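Local coordinates for protein PelA (Pseudomonas aeruginosa, PDB 5TCB) that probably cleaves glycosidic bonds through the glycoside hydrolase domain described here, while the full-length protein is also expected to have deacetylase activity, at residues A[112-117]-A[155-160]; A[35-40]-A[55-60]; A[233-238]-A[250-255]; A[75-80]-A[85-90]. All coordinates share one frame; numbering follows the deposited sequence.

Contact 1 of 4, residues A[112-117]-A[155-160]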
# COMPACT_ATOMS: atom_id res chain seq x y z
N SER A 112 -21.13 -2.38 -6.70
CA SER A 112 -21.12 -1.15 -5.92
C SER A 112 -19.73 -0.87 -5.36
O SER A 112 -19.35 0.30 -5.26
CB SER A 112 -22.14 -1.21 -4.78
OG SER A 112 -21.88 -2.29 -3.90
N TRP A 113 -18.99 -1.92 -4.99
CA TRP A 113 -17.64 -1.73 -4.46
C TRP A 113 -16.69 -1.30 -5.56
O TRP A 113 -15.92 -0.33 -5.42
CB TRP A 113 -17.15 -3.02 -3.81
CG TRP A 113 -15.76 -2.93 -3.23
CD1 TRP A 113 -14.70 -3.71 -3.56
CD2 TRP A 113 -15.29 -2.00 -2.24
NE1 TRP A 113 -13.59 -3.35 -2.82
CE2 TRP A 113 -13.94 -2.31 -2.00
CE3 TRP A 113 -15.89 -0.97 -1.52
CZ2 TRP A 113 -13.16 -1.59 -1.09
CZ3 TRP A 113 -15.11 -0.26 -0.63
CH2 TRP A 113 -13.78 -0.58 -0.41
N ARG A 114 -16.73 -2.00 -6.69
CA ARG A 114 -15.88 -1.62 -7.81
C ARG A 114 -16.16 -0.19 -8.25
O ARG A 114 -15.23 0.59 -8.50
CB ARG A 114 -16.10 -2.60 -8.96
CG ARG A 114 -15.76 -4.06 -8.62
CD ARG A 114 -16.28 -5.07 -9.66
NE ARG A 114 -15.53 -5.04 -10.92
CZ ARG A 114 -14.45 -5.79 -11.19
NH1 ARG A 114 -13.97 -6.66 -10.30
NH2 ARG A 114 -13.87 -5.67 -12.37
N ALA A 115 -17.45 0.18 -8.36
CA ALA A 115 -17.78 1.54 -8.78
C ALA A 115 -17.27 2.56 -7.77
O ALA A 115 -16.81 3.65 -8.15
CB ALA A 115 -19.29 1.68 -8.96
N HIS A 116 -17.42 2.25 -6.48
CA HIS A 116 -16.94 3.14 -5.43
C HIS A 116 -15.45 3.41 -5.59
O HIS A 116 -15.01 4.57 -5.56
CB HIS A 116 -17.25 2.49 -4.07
CG HIS A 116 -16.58 3.18 -2.92
ND1 HIS A 116 -17.11 4.30 -2.32
CD2 HIS A 116 -15.42 2.90 -2.27
CE1 HIS A 116 -16.30 4.68 -1.34
NE2 HIS A 116 -15.28 3.85 -1.30
N LEU A 117 -14.67 2.35 -5.80
CA LEU A 117 -13.23 2.51 -5.90
C LEU A 117 -12.85 3.31 -7.14
O LEU A 117 -11.92 4.12 -7.08
CB LEU A 117 -12.56 1.14 -5.92
CG LEU A 117 -12.55 0.35 -4.62
CD1 LEU A 117 -11.97 -1.01 -4.91
CD2 LEU A 117 -11.79 1.05 -3.48
N LEU A 155 -10.35 -9.33 -8.66
CA LEU A 155 -9.34 -8.35 -8.32
C LEU A 155 -8.51 -8.00 -9.55
O LEU A 155 -8.27 -6.82 -9.84
CB LEU A 155 -8.44 -8.87 -7.20
CG LEU A 155 -7.28 -7.95 -6.83
CD1 LEU A 155 -7.81 -6.62 -6.34
CD2 LEU A 155 -6.43 -8.59 -5.73
N ALA A 156 -8.07 -9.02 -10.31
CA ALA A 156 -7.24 -8.76 -11.49
C ALA A 156 -8.01 -7.93 -12.51
O ALA A 156 -7.47 -6.97 -13.07
CB ALA A 156 -6.73 -10.07 -12.09
N SER A 157 -9.29 -8.26 -12.74
CA SER A 157 -10.07 -7.49 -13.71
C SER A 157 -10.32 -6.07 -13.21
O SER A 157 -10.34 -5.13 -14.02
CB SER A 157 -11.40 -8.18 -14.02
OG SER A 157 -12.29 -8.15 -12.93
N PHE A 158 -10.52 -5.89 -11.90
CA PHE A 158 -10.67 -4.55 -11.36
C PHE A 158 -9.41 -3.72 -11.59
O PHE A 158 -9.49 -2.56 -12.02
CB PHE A 158 -10.99 -4.58 -9.87
CG PHE A 158 -10.89 -3.22 -9.26
CD1 PHE A 158 -11.91 -2.31 -9.45
CD2 PHE A 158 -9.74 -2.82 -8.61
CE1 PHE A 158 -11.81 -1.03 -8.96
CE2 PHE A 158 -9.63 -1.51 -8.11
CZ PHE A 158 -10.65 -0.63 -8.30
N LEU A 159 -8.24 -4.29 -11.30
CA LEU A 159 -7.00 -3.54 -11.44
C LEU A 159 -6.76 -3.18 -12.90
O LEU A 159 -6.30 -2.07 -13.20
CB LEU A 159 -5.82 -4.33 -10.86
CG LEU A 159 -5.89 -4.55 -9.34
CD1 LEU A 159 -4.87 -5.60 -8.85
CD2 LEU A 159 -5.69 -3.22 -8.59
N ALA A 160 -7.06 -4.09 -13.82
CA ALA A 160 -6.93 -3.76 -15.23
C ALA A 160 -7.88 -2.62 -15.62
O ALA A 160 -7.51 -1.74 -16.40
CB ALA A 160 -7.17 -4.99 -16.08
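Arg114 and Phe158 lie alongside each other with their ends reversed, between helices 111-126 and 145-165. Their flat groups stand 83° apart, so they do not stack. Instead Phe158 CB sits over one face of the guanidinium, 3.7 Å from Arg114 NH1. Ser157 comes to the guanidinium edge. Arg114 NH2 donates to Ser157 OG at 3.0 Å, and OG lies slightly off the guanidinium plane. The Arg114 chain bends at chi3 (72°), which turns its end toward helix 145-165. NH1 bonds to Ala154 O of that helix and to Leu108 O, in the loop before helix 111-126. Ser157 OG bonds to Ala154 O as well, so one carbonyl is shared by both polar side chains.

These helices follow strands 67-73 and 131-135, successive strands of the (beta/alpha)8 barrel. They run roughly parallel, with short-segment axes 11.3 Å apart at 30°.

In its buried part the contact is apolar. The Phe158 ring meets Leu117, and the two side chains run nearly perpendicular. Phe158 CZ lies 3.5 Å from Leu117 CB and 3.7 Å from Leu117 CD1. The carbonyl oxygen of Arg114 faces the ring edge, 3.8 Å from Phe158 CE1. Leu117 CD1 in turn rests on one face of the Trp113 indole.

Contact 2 of 4, residues A[35-40]-A[55-60]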
# COMPACT_ATOMS: atom_id res chain seq x y z
N PRO A 35 0.55 16.20 7.82
CA PRO A 35 1.81 15.72 7.24
C PRO A 35 2.83 16.84 7.17
O PRO A 35 2.50 17.98 6.80
CB PRO A 35 1.41 15.23 5.84
CG PRO A 35 0.09 15.90 5.56
CD PRO A 35 -0.58 16.01 6.89
N PRO A 36 4.08 16.58 7.57
CA PRO A 36 5.10 17.64 7.50
C PRO A 36 5.58 17.77 6.07
O PRO A 36 6.49 17.05 5.64
CB PRO A 36 6.17 17.16 8.48
CG PRO A 36 6.03 15.69 8.48
CD PRO A 36 4.57 15.41 8.32
N LEU A 37 4.93 18.65 5.31
CA LEU A 37 5.08 18.65 3.86
C LEU A 37 6.49 19.01 3.41
O LEU A 37 7.01 18.41 2.47
CB LEU A 37 4.08 19.62 3.22
CG LEU A 37 2.60 19.26 3.41
CD1 LEU A 37 1.71 20.39 2.94
CD2 LEU A 37 2.26 17.96 2.67
N ALA A 38 7.11 20.01 4.04
CA ALA A 38 8.46 20.38 3.64
C ALA A 38 9.40 19.19 3.76
O ALA A 38 10.20 18.90 2.85
CB ALA A 38 8.94 21.56 4.49
N GLU A 39 9.33 18.49 4.89
CA GLU A 39 10.18 17.32 5.11
C GLU A 39 9.83 16.16 4.18
O GLU A 39 10.73 15.53 3.61
CB GLU A 39 10.09 16.91 6.59
CG GLU A 39 10.75 17.92 7.54
CD GLU A 39 9.83 19.05 7.99
OE1 GLU A 39 8.67 19.14 7.55
OE2 GLU A 39 10.30 19.87 8.81
N LEU A 40 8.55 15.89 3.98
CA LEU A 40 8.16 14.81 3.10
C LEU A 40 8.55 15.08 1.66
O LEU A 40 8.82 14.14 0.90
CB LEU A 40 6.65 14.58 3.22
CG LEU A 40 6.21 13.92 4.53
CD1 LEU A 40 4.72 13.98 4.66
CD2 LEU A 40 6.67 12.47 4.55
N PRO A 55 -5.68 19.94 -2.13
CA PRO A 55 -4.99 19.96 -3.43
C PRO A 55 -3.76 20.87 -3.47
O PRO A 55 -2.80 20.54 -4.16
CB PRO A 55 -6.08 20.42 -4.40
CG PRO A 55 -7.35 19.91 -3.77
CD PRO A 55 -7.14 20.08 -2.29
N ALA A 56 -3.77 22.00 -2.75
CA ALA A 56 -2.58 22.85 -2.75
C ALA A 56 -1.39 22.14 -2.14
O ALA A 56 -0.24 22.40 -2.53
CB ALA A 56 -2.86 24.14 -1.97
N ASP A 57 -1.63 21.26 -1.17
CA ASP A 57 -0.54 20.52 -0.56
C ASP A 57 0.05 19.53 -1.57
O ASP A 57 1.26 19.32 -1.62
CB ASP A 57 -1.05 19.77 0.68
CG ASP A 57 -1.67 20.68 1.72
OD1 ASP A 57 -1.22 21.85 1.89
OD2 ASP A 57 -2.61 20.23 2.40
N VAL A 58 -0.82 18.85 -2.31
CA VAL A 58 -0.37 17.89 -3.31
C VAL A 58 0.43 18.60 -4.39
O VAL A 58 1.49 18.11 -4.84
CB VAL A 58 -1.59 17.15 -3.91
CG1 VAL A 58 -1.15 16.11 -4.89
CG2 VAL A 58 -2.40 16.47 -2.80
N GLY A 59 -0.05 19.77 -4.81
CA GLY A 59 0.68 20.58 -5.78
C GLY A 59 2.04 21.02 -5.26
O GLY A 59 3.02 21.02 -6.02
N TYR A 60 2.11 21.44 -4.00
CA TYR A 60 3.39 21.81 -3.39
C TYR A 60 4.38 20.65 -3.45
O TYR A 60 5.55 20.83 -3.82
CB TYR A 60 3.18 22.25 -1.94
CG TYR A 60 4.48 22.38 -1.18
CD1 TYR A 60 4.97 21.33 -0.40
CD2 TYR A 60 5.21 23.55 -1.25
CE1 TYR A 60 6.15 21.44 0.29
CE2 TYR A 60 6.40 23.67 -0.57
CZ TYR A 60 6.86 22.60 0.21
OH TYR A 60 8.05 22.70 0.91
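Leu37 has the largest share of this surface contact, meeting Asp57 with its end and Tyr60 with its base. Leu37 CD1 lies 3.4 Å from Asp57 OD1 and 3.6 Å from Asp57 CB. The two side chains cross at about a right angle. This is a van der Waals contact, in which a methyl lies against a carboxylate. Leu37 CB is 4.0 Å from Tyr60 CE1. The tyrosine ring turns its edge to the backbone, with Leu37 O in the ring plane and 3.8 Å from Tyr60 CE1. The hydroxyl reaches further along the short helix. Tyr60 OH packs 3.6 Å from Ala38 CA and 3.9 Å from Ala38 CB. No hydrogen bond joins the two segments.

Tyr60 extends across the gap because its CG is anti to the backbone N (chi1 168°). Asp57 is held within its own turn, where its OD2 accepts a bond from the backbone N of Lys54, just before helix 55-63. Pro36 occupies the N-cap position of helix 37-40, and its carbonyl takes the first bond of the turn, from Leu40 N. Leu40 then anchors this single turn on strands 27-30 and 45-48. Such side-by-side packing of successive helical connections on the outside of the strands is characteristic of the (beta/alpha)8 barrel.

Contact 3 of 4, residues A[233-238]-A[250-255]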
# COMPACT_ATOMS: atom_id res chain seq x y z
N ALA A 233 10.63 -1.92 0.39
CA ALA A 233 10.55 -2.60 1.67
C ALA A 233 9.98 -1.63 2.70
O ALA A 233 10.56 -0.57 2.93
CB ALA A 233 11.93 -3.09 2.12
N ILE A 234 8.86 -2.00 3.31
CA ILE A 234 8.28 -1.23 4.41
C ILE A 234 8.55 -2.02 5.68
O ILE A 234 7.84 -2.98 6.00
CB ILE A 234 6.77 -0.97 4.25
CG1 ILE A 234 6.46 -0.32 2.92
CG2 ILE A 234 6.31 -0.06 5.38
CD1 ILE A 234 4.93 -0.30 2.61
N ASP A 235 9.60 -1.62 6.40
CA ASP A 235 9.98 -2.23 7.66
C ASP A 235 9.67 -1.29 8.81
O ASP A 235 9.45 -0.09 8.64
CB ASP A 235 11.47 -2.60 7.64
CG ASP A 235 11.75 -3.91 6.90
OD1 ASP A 235 10.99 -4.23 5.94
OD2 ASP A 235 12.71 -4.60 7.27
N TYR A 236 9.64 -1.87 10.01
CA TYR A 236 9.11 -1.17 11.18
C TYR A 236 10.11 -1.23 12.33
O TYR A 236 10.47 -2.33 12.78
CB TYR A 236 7.76 -1.78 11.59
CG TYR A 236 6.69 -1.54 10.56
CD1 TYR A 236 6.23 -2.57 9.77
CD2 TYR A 236 6.15 -0.27 10.40
CE1 TYR A 236 5.24 -2.33 8.81
CE2 TYR A 236 5.18 -0.02 9.43
CZ TYR A 236 4.73 -1.06 8.66
OH TYR A 236 3.74 -0.79 7.73
N LEU A 237 10.54 -0.05 12.80
CA LEU A 237 11.34 0.10 14.02
C LEU A 237 10.82 1.33 14.74
O LEU A 237 10.43 2.31 14.09
CB LEU A 237 12.84 0.26 13.75
CG LEU A 237 13.57 -1.01 13.32
CD1 LEU A 237 14.99 -0.68 12.90
CD2 LEU A 237 13.58 -2.06 14.44
N PRO A 238 10.82 1.33 16.07
CA PRO A 238 10.25 2.45 16.82
C PRO A 238 11.16 3.66 16.79
O PRO A 238 12.35 3.56 16.44
CB PRO A 238 10.11 1.88 18.24
CG PRO A 238 11.24 0.90 18.34
CD PRO A 238 11.27 0.25 16.96
N ALA A 250 20.22 1.10 5.12
CA ALA A 250 21.41 0.81 4.32
C ALA A 250 21.47 -0.67 3.95
O ALA A 250 21.78 -1.02 2.80
CB ALA A 250 22.67 1.21 5.08
N ARG A 251 21.12 -1.54 4.88
CA ARG A 251 21.10 -2.97 4.61
C ARG A 251 20.13 -3.29 3.48
O ARG A 251 20.46 -4.01 2.53
CB ARG A 251 20.74 -3.69 5.90
CG ARG A 251 20.94 -5.16 5.91
CD ARG A 251 20.58 -5.71 7.27
NE ARG A 251 20.31 -7.13 7.21
CZ ARG A 251 19.56 -7.80 8.09
NH1 ARG A 251 19.00 -7.16 9.11
NH2 ARG A 251 19.38 -9.10 7.94
N LEU A 252 18.93 -2.72 3.54
CA LEU A 252 17.90 -3.01 2.55
C LEU A 252 18.30 -2.49 1.16
O LEU A 252 18.07 -3.16 0.15
CB LEU A 252 16.57 -2.41 3.01
CG LEU A 252 15.96 -3.17 4.21
CD1 LEU A 252 14.88 -2.36 4.92
CD2 LEU A 252 15.39 -4.50 3.76
N ARG A 253 18.93 -1.31 1.10
CA ARG A 253 19.43 -0.82 -0.19
C ARG A 253 20.48 -1.76 -0.78
O ARG A 253 20.46 -2.04 -1.98
CB ARG A 253 19.96 0.61 -0.04
CG ARG A 253 18.84 1.62 0.06
CD ARG A 253 19.33 3.05 0.15
NE ARG A 253 18.18 3.95 0.23
CZ ARG A 253 17.56 4.47 -0.83
NH1 ARG A 253 17.96 4.19 -2.06
NH2 ARG A 253 16.50 5.23 -0.63
N SER A 254 21.41 -2.25 0.05
CA SER A 254 22.42 -3.17 -0.46
C SER A 254 21.81 -4.46 -0.97
O SER A 254 22.40 -5.12 -1.83
CB SER A 254 23.47 -3.48 0.62
OG SER A 254 22.98 -4.44 1.56
N GLU A 255 20.62 -4.81 -0.49
CA GLU A 255 19.90 -5.99 -0.94
C GLU A 255 18.94 -5.71 -2.09
O GLU A 255 18.21 -6.61 -2.50
CB GLU A 255 19.15 -6.60 0.24
CG GLU A 255 20.11 -7.09 1.32
CD GLU A 255 19.43 -7.50 2.61
OE1 GLU A 255 18.19 -7.41 2.70
OE2 GLU A 255 20.15 -7.91 3.55
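Leu252 places both of its methyl groups against strand 231-236. Its CG is anti to the carbonyl carbon (chi1 -71°), which carries the fork of the side chain inward from the helix. The branches divide the work. Leu252 CD2 lies 4.1 Å from Ala233 CB. Leu252 CD1 is as close to that CB and also meets the Asp235 carboxylate, at 3.9 Å from OD2. These are loose van der Waals contacts, with no hydrogen bond across the pair.

Asp235 and Leu252 meet head-on from strand and helix. The carboxylate is buried, but it is amply bonded. Its OD1 accepts from the backbone N of Ile195, and its OD2 from the backbone N of His196 and of Ala197. Three N-H groups from residues 195-197 thus fix its rotation, while Leu252 CD1 and Leu248 pack against it.

The helix end has its own bonds. Ser254 OG donates to Arg251 O at 2.7 Å. Glu255 OE1 binds His196 NE2, which links the helix end to the same loop.

Leu252 also touches Pro259 of the next strand. Strand 231-236, helix 242-254 and strand 258-262 form a beta-alpha-beta crossover, the repeating unit of the (beta/alpha)8 barrel, with the helix packed on the outer side of the strands.

Contact 4 of 4, residues A[75-80]-A[85-90]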
# COMPACT_ATOMS: atom_id res chain seq x y z
N GLY A 75 -9.16 -4.06 -1.09
CA GLY A 75 -9.82 -5.26 -0.62
C GLY A 75 -10.72 -5.11 0.59
O GLY A 75 -11.49 -6.02 0.92
N GLU A 76 -10.62 -3.97 1.28
CA GLU A 76 -11.30 -3.75 2.54
C GLU A 76 -11.83 -2.33 2.59
O GLU A 76 -11.21 -1.41 2.05
CB GLU A 76 -10.34 -3.96 3.74
CG GLU A 76 -9.83 -5.37 3.86
CD GLU A 76 -8.91 -5.59 5.04
OE1 GLU A 76 -8.73 -4.67 5.88
OE2 GLU A 76 -8.35 -6.70 5.11
N PHE A 77 -12.96 -2.17 3.26
CA PHE A 77 -13.47 -0.86 3.63
C PHE A 77 -13.17 -0.59 5.10
O PHE A 77 -13.58 -1.36 5.98
CB PHE A 77 -14.96 -0.81 3.37
CG PHE A 77 -15.61 0.51 3.68
CD1 PHE A 77 -15.53 1.55 2.78
CD2 PHE A 77 -16.27 0.71 4.87
CE1 PHE A 77 -16.13 2.76 3.05
CE2 PHE A 77 -16.87 1.92 5.15
CZ PHE A 77 -16.80 2.94 4.23
N ASP A 78 -12.53 0.54 5.36
CA ASP A 78 -12.19 0.96 6.72
C ASP A 78 -13.33 1.79 7.28
O ASP A 78 -13.57 2.92 6.82
CB ASP A 78 -10.89 1.75 6.73
N GLY A 79 -14.03 1.26 8.27
CA GLY A 79 -15.06 2.01 8.95
C GLY A 79 -15.83 1.19 9.97
O GLY A 79 -15.83 -0.04 9.92
N ASP A 80 -16.49 1.87 10.90
CA ASP A 80 -17.42 1.19 11.79
C ASP A 80 -18.60 0.64 11.00
O ASP A 80 -18.85 1.04 9.86
CB ASP A 80 -17.92 2.14 12.89
N ALA A 85 -22.61 1.20 6.55
CA ALA A 85 -24.02 1.37 6.24
C ALA A 85 -24.28 2.74 5.64
O ALA A 85 -24.99 2.88 4.63
CB ALA A 85 -24.87 1.13 7.49
N ASP A 86 -23.71 3.78 6.25
CA ASP A 86 -23.89 5.13 5.72
C ASP A 86 -23.41 5.25 4.28
O ASP A 86 -23.95 6.06 3.51
CB ASP A 86 -23.16 6.14 6.60
N SER A 87 -22.41 4.46 3.89
CA SER A 87 -21.75 4.64 2.60
C SER A 87 -22.50 4.04 1.43
O SER A 87 -22.10 4.28 0.28
CB SER A 87 -20.36 4.00 2.66
OG SER A 87 -20.46 2.62 2.97
N GLY A 88 -23.55 3.25 1.67
CA GLY A 88 -24.23 2.55 0.59
C GLY A 88 -23.52 1.33 0.07
O GLY A 88 -23.87 0.83 -1.00
N LEU A 89 -22.53 0.81 0.79
CA LEU A 89 -21.72 -0.30 0.32
C LEU A 89 -22.04 -1.62 1.01
O LEU A 89 -21.37 -2.62 0.74
CB LEU A 89 -20.24 0.04 0.51
CG LEU A 89 -19.80 1.27 -0.28
CD1 LEU A 89 -18.40 1.69 0.11
CD2 LEU A 89 -19.88 1.03 -1.78
N ALA A 90 -23.07 -1.66 1.85
CA ALA A 90 -23.30 -2.83 2.71
C ALA A 90 -23.41 -4.12 1.91
O ALA A 90 -22.90 -5.16 2.33
CB ALA A 90 -24.57 -2.63 3.54
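Phe77 meets Leu89 on the denser side of this contact and Ser87 on the looser one. The Leu89 side chain lies roughly square to that of Phe77. A single methyl does the touching: Leu89 CD1 lies 3.9 Å from both Phe77 CD1 and Phe77 CE1, at an oblique angle to the ring. A chi1 of -179°, with CG opposite the backbone N, extends the Phe77 ring away from its strand. Leu89 is buried, and its packing continues onto Met106, Trp113 and His116.

At the far end of the ring the contact thins out. Phe77 CZ is 3.9 Å from Ser87 OG and 4.0 Å from Ser87 CB. Ser87 OG makes no bond to the strand. It turns back instead to Ile84 O in the preceding helix, and chi1 (58°) places it for that bond. Gly88, at positive phi, closes a Schellman motif with two bonds back into the last turn of the helix. Gly88 is exposed, as is Asp86 nearby. This aspartate is not modelled beyond CB, which is consistent with a mobile side chain on this outer side. The same holds for Asp78, which lies apart from them on strand 76-78. On the strand side, Gly79 CA passes 4.2 Å from Phe77 CE2.

Strand 76-78 pairs with strand 103-105 in a small antiparallel sheet, and Phe77 exchanges backbone bonds with Gln104. The ring also packs on Trp113. Phe77 and Leu89 thus join this two-stranded sheet and the turn after helix 81-86 to helix 111-126.

How the contacts relate
From the N terminus, contact 2 comes first and closes a short loop holding strand 45-48. Contact 4 follows, bridging residues 81-84, the start of helix 81-86. Contact 1 closes the longest loop, 37 residues that include strand 131-135. Contact 3 comes last, within the beta-alpha-beta unit near the C-terminal end of the fold. The four lie in series, and none nest or cross. Contacts 1 and 4 touch directly: Ser112 O packs on Leu89, and Trp113 on Glu76 O. Contact 3 is on the opposite side of the chain's centre from both. Contact 2 touches none of the others. Contacts 1 and 2 pair helices, contact 3 a helix with its strand, and contact 4 the small sheet with a turn.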